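Local coordinates for protein macrolide 2'-phosphotransferase MphH (Brachybacterium faecium, PDB 5UXD) that probably inactivates macrolide antibiotics by transferring a phosphate from a nucleotide such as GTP to the drug's 2'-hydroxyl, and here binds azithromycin, at residues G45-L50 with Y93-G98. Numbering follows the deposited sequence. Where two conformers were deposited one is given.
Sequences GGDWVL and YPLLPG. With ZIT (azithromycin), chain I.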
loop_
_atom_site.group_PDB
_atom_site.type_symbol
_atom_site.label_atom_id
_atom_site.label_comp_id
_atom_site.label_asym_id
_atom_site.label_seq_id
_atom_site.Cartn_x
_atom_site.Cartn_y
_atom_site.Cartn_z
ATOM N N GLY A 45 -5.098 -29.861 -1.671
ATOM C CA GLY A 45 -6.222 -29.103 -1.169
ATOM C C GLY A 45 -5.932 -27.655 -0.811
ATOM O O GLY A 45 -6.880 -26.880 -0.620
ATOM N N GLY A 46 -4.662 -27.262 -0.711
ATOM C CA GLY A 46 -4.353 -25.895 -0.329
ATOM C C GLY A 46 -4.625 -24.905 -1.449
ATOM O O GLY A 46 -4.445 -25.200 -2.631
ATOM N N ASP A 47 -5.068 -23.706 -1.065
ATOM C CA ASP A 47 -5.324 -22.630 -2.015
ATOM C C ASP A 47 -4.058 -21.817 -2.261
ATOM O O ASP A 47 -3.325 -21.489 -1.324
ATOM C CB ASP A 47 -6.432 -21.704 -1.508
ATOM C CG ASP A 47 -7.784 -22.386 -1.457
ATOM O OD1 ASP A 47 -8.514 -22.183 -0.465
ATOM O OD2 ASP A 47 -8.117 -23.123 -2.409
ATOM N N TRP A 48 -3.830 -21.462 -3.529
ATOM C CA TRP A 48 -2.601 -20.810 -3.956
ATOM C C TRP A 48 -2.913 -19.571 -4.782
ATOM O O TRP A 48 -3.942 -19.497 -5.461
ATOM C CB TRP A 48 -1.724 -21.775 -4.779
ATOM C CG TRP A 48 -0.959 -22.742 -3.929
ATOM C CD1 TRP A 48 -1.404 -23.931 -3.431
ATOM C CD2 TRP A 48 0.387 -22.580 -3.451
ATOM N NE1 TRP A 48 -0.416 -24.522 -2.677
ATOM C CE2 TRP A 48 0.688 -23.710 -2.671
ATOM C CE3 TRP A 48 1.356 -21.582 -3.605
ATOM C CZ2 TRP A 48 1.928 -23.887 -2.060
ATOM C CZ3 TRP A 48 2.591 -21.755 -2.998
ATOM C CH2 TRP A 48 2.862 -22.900 -2.230
ATOM N N VAL A 49 -2.009 -18.598 -4.708
ATOM C CA VAL A 49 -1.986 -17.436 -5.589
ATOM C C VAL A 49 -0.720 -17.507 -6.434
ATOM O O VAL A 49 0.371 -17.788 -5.919
ATOM C CB VAL A 49 -2.028 -16.120 -4.786
ATOM C CG1 VAL A 49 -2.045 -14.908 -5.724
ATOM C CG2 VAL A 49 -3.234 -16.106 -3.852
ATOM N N LEU A 50 -0.864 -17.252 -7.731
ATOM C CA LEU A 50 0.261 -17.231 -8.654
ATOM C C LEU A 50 0.372 -15.834 -9.247
ATOM O O LEU A 50 -0.628 -15.264 -9.691
ATOM C CB LEU A 50 0.090 -18.280 -9.757
ATOM C CG LEU A 50 0.261 -19.731 -9.300
ATOM C CD1 LEU A 50 -1.012 -20.258 -8.624
ATOM C CD2 LEU A 50 0.657 -20.628 -10.467
ATOM N N TYR A 93 2.371 -18.168 -3.660
ATOM C CA TYR A 93 2.264 -18.234 -2.208
ATOM C C TYR A 93 0.875 -18.714 -1.815
ATOM O O TYR A 93 -0.084 -18.538 -2.569
ATOM C CB TYR A 93 2.569 -16.871 -1.568
ATOM C CG TYR A 93 1.771 -15.716 -2.122
ATOM C CD1 TYR A 93 2.232 -14.988 -3.215
ATOM C CD2 TYR A 93 0.560 -15.344 -1.546
ATOM C CE1 TYR A 93 1.504 -13.930 -3.719
ATOM C CE2 TYR A 93 -0.170 -14.287 -2.048
ATOM C CZ TYR A 93 0.308 -13.587 -3.135
ATOM O OH TYR A 93 -0.412 -12.532 -3.638
ATOM N N PRO A 94 0.736 -19.316 -0.631
ATOM C CA PRO A 94 -0.594 -19.723 -0.163
ATOM C C PRO A 94 -1.535 -18.534 -0.028
ATOM O O PRO A 94 -1.142 -17.445 0.403
ATOM C CB PRO A 94 -0.310 -20.370 1.199
ATOM C CG PRO A 94 1.118 -20.829 1.114
ATOM C CD PRO A 94 1.815 -19.807 0.246
ATOM N N LEU A 95 -2.797 -18.760 -0.406
ATOM C CA LEU A 95 -3.833 -17.757 -0.226
ATOM C C LEU A 95 -3.984 -17.423 1.253
ATOM O O LEU A 95 -4.057 -18.314 2.108
ATOM C CB LEU A 95 -5.162 -18.265 -0.796
ATOM C CG LEU A 95 -6.352 -17.303 -0.711
ATOM C CD1 LEU A 95 -6.198 -16.175 -1.717
ATOM C CD2 LEU A 95 -7.677 -18.037 -0.929
ATOM N N LEU A 96 -3.996 -16.157 1.550
ATOM C CA LEU A 96 -4.200 -15.733 2.924
ATOM C C LEU A 96 -5.681 -15.786 3.299
ATOM O O LEU A 96 -6.548 -15.521 2.465
ATOM C CB LEU A 96 -3.661 -14.326 3.108
ATOM C CG LEU A 96 -2.136 -14.325 2.982
ATOM C CD1 LEU A 96 -1.557 -12.960 3.241
ATOM C CD2 LEU A 96 -1.560 -15.346 3.957
ATOM N N PRO A 97 -5.993 -16.116 4.548
ATOM C CA PRO A 97 -7.395 -16.190 4.967
ATOM C C PRO A 97 -8.014 -14.814 5.184
ATOM O O PRO A 97 -7.333 -13.824 5.456
ATOM C CB PRO A 97 -7.317 -16.968 6.285
ATOM C CG PRO A 97 -6.006 -16.533 6.862
ATOM C CD PRO A 97 -5.072 -16.374 5.672
ATOM N N GLY A 98 -9.329 -14.770 5.058
ATOM C CA GLY A 98 -10.103 -13.568 5.307
ATOM C C GLY A 98 -10.628 -12.963 4.016
ATOM O O GLY A 98 -10.384 -13.452 2.913
HETATM C C1 ZIT I . -13.744 -31.293 -4.250
HETATM C C2 ZIT I . -13.266 -30.892 -2.811
HETATM C C3 ZIT I . -12.653 -32.064 -2.058
HETATM C C4 ZIT I . -11.484 -32.825 -2.773
HETATM C C5 ZIT I . -10.097 -32.132 -2.642
HETATM C C6 ZIT I . -9.198 -32.314 -3.849
HETATM C C7 ZIT I . -8.683 -33.765 -3.997
HETATM C C8 ZIT I . -8.002 -34.005 -5.382
HETATM C C9 ZIT I . -8.970 -34.737 -6.351
HETATM N N10 ZIT I . -9.995 -33.747 -6.962
HETATM C C11 ZIT I . -11.287 -34.373 -7.136
HETATM C C12 ZIT I . -12.409 -33.338 -6.966
HETATM C C13 ZIT I . -13.757 -33.930 -6.549
HETATM C C14 ZIT I . -14.608 -32.861 -5.868
HETATM C C15 ZIT I . -16.065 -33.276 -5.855
HETATM C C16 ZIT I . -16.904 -32.172 -5.137
HETATM C C17 ZIT I . -12.388 -29.689 -2.929
HETATM C C18 ZIT I . -11.449 -34.211 -2.176
HETATM C C19 ZIT I . -7.987 -31.383 -3.693
HETATM C C20 ZIT I . -6.815 -34.823 -5.188
HETATM C C21 ZIT I . -9.461 -33.188 -8.213
HETATM C C22 ZIT I . -11.377 -35.065 -8.480
HETATM C C23 ZIT I . -13.577 -35.148 -5.622
HETATM O O1 ZIT I . -13.772 -30.468 -5.144
HETATM O O6 ZIT I . -9.915 -31.941 -5.013
HETATM O O12 ZIT I . -12.610 -32.641 -8.172
HETATM O O13 ZIT I . -14.468 -34.324 -7.727
HETATM O O14 ZIT I . -14.185 -32.703 -4.511
HETATM C C1A ZIT I . -9.639 -31.893 -0.290
HETATM C C2A ZIT I . -8.601 -32.285 0.731
HETATM C C3A ZIT I . -8.846 -31.599 2.022
HETATM C C4A ZIT I . -8.911 -30.132 1.859
HETATM C C5A ZIT I . -9.959 -29.750 0.808
HETATM C C6A ZIT I . -9.985 -28.300 0.567
HETATM C C7A ZIT I . -7.965 -31.477 4.267
HETATM C C8A ZIT I . -6.446 -31.723 2.489
HETATM O O1A ZIT I . -9.370 -32.572 -1.498
HETATM O O2A ZIT I . -8.663 -33.702 0.949
HETATM N N3A ZIT I . -7.786 -32.055 2.968
HETATM O O5A ZIT I . -9.708 -30.434 -0.478
HETATM C C1B ZIT I . -14.549 -32.685 -0.674
HETATM C C2B ZIT I . -15.825 -33.496 -0.687
HETATM C C3B ZIT I . -15.745 -34.824 0.024
HETATM C C4B ZIT I . -14.991 -34.751 1.309
HETATM C C5B ZIT I . -13.620 -34.173 1.072
HETATM C C6B ZIT I . -12.808 -34.154 2.346
HETATM C C7B ZIT I . -17.223 -35.330 0.286
HETATM C C8B ZIT I . -15.530 -35.946 -2.110
HETATM O O1B ZIT I . -13.701 -33.029 -1.743
HETATM O O3B ZIT I . -15.046 -35.782 -0.793
HETATM O O4B ZIT I . -14.857 -36.059 1.901
HETATM O O5B ZIT I . -13.762 -32.787 0.598
#
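Val49 and Tyr93 form the hydrogen-bonded pair of an antiparallel strand pairing, where the antiparallel sheet of the kinase-like N-terminal lobe runs into the linker towards the second lobe. Val49 N donates to Tyr93 O (2.9 Å), and Tyr93 N returns a bond to Val49 O in its carbonyl plane. A third bond, Leu95 N to Asp47 O, extends the ladder beyond the last residue of strand 91-94; here the donor stands above the carbonyl plane, 47° out of it.

The tight part lies on the Val49 side. With CG between the backbone N and the carbonyl carbon (chi1 53°), the Tyr93 ring lies alongside the valine, and Val49 CB sits over one ring face, 4.0 Å from the centroid, as a CH-pi contact. On the other side of the sheet, Trp48 lies beside Pro94, its CE3 3.4 Å from Tyr93 C and Pro94 CD over the face of its six-membered ring.

Packing thins towards solvent. The side chain of exposed Leu95 rests its CB and CD2 against Asp47 CB, while the Asp47 carboxylate turns to a salt bridge with Arg41. Before the strand, Gly45, which does not touch 93-98, brings its O within 3.6 Å of azithromycin C6A. Tyr93 and Leu96 contact GDP in another structure of this protein, so the pairing borders the nucleotide site. Between the tight and loose parts, Val49 CG2 meets Leu95 CD1 at 3.7 Å, the two side chains crossing at about a right angle.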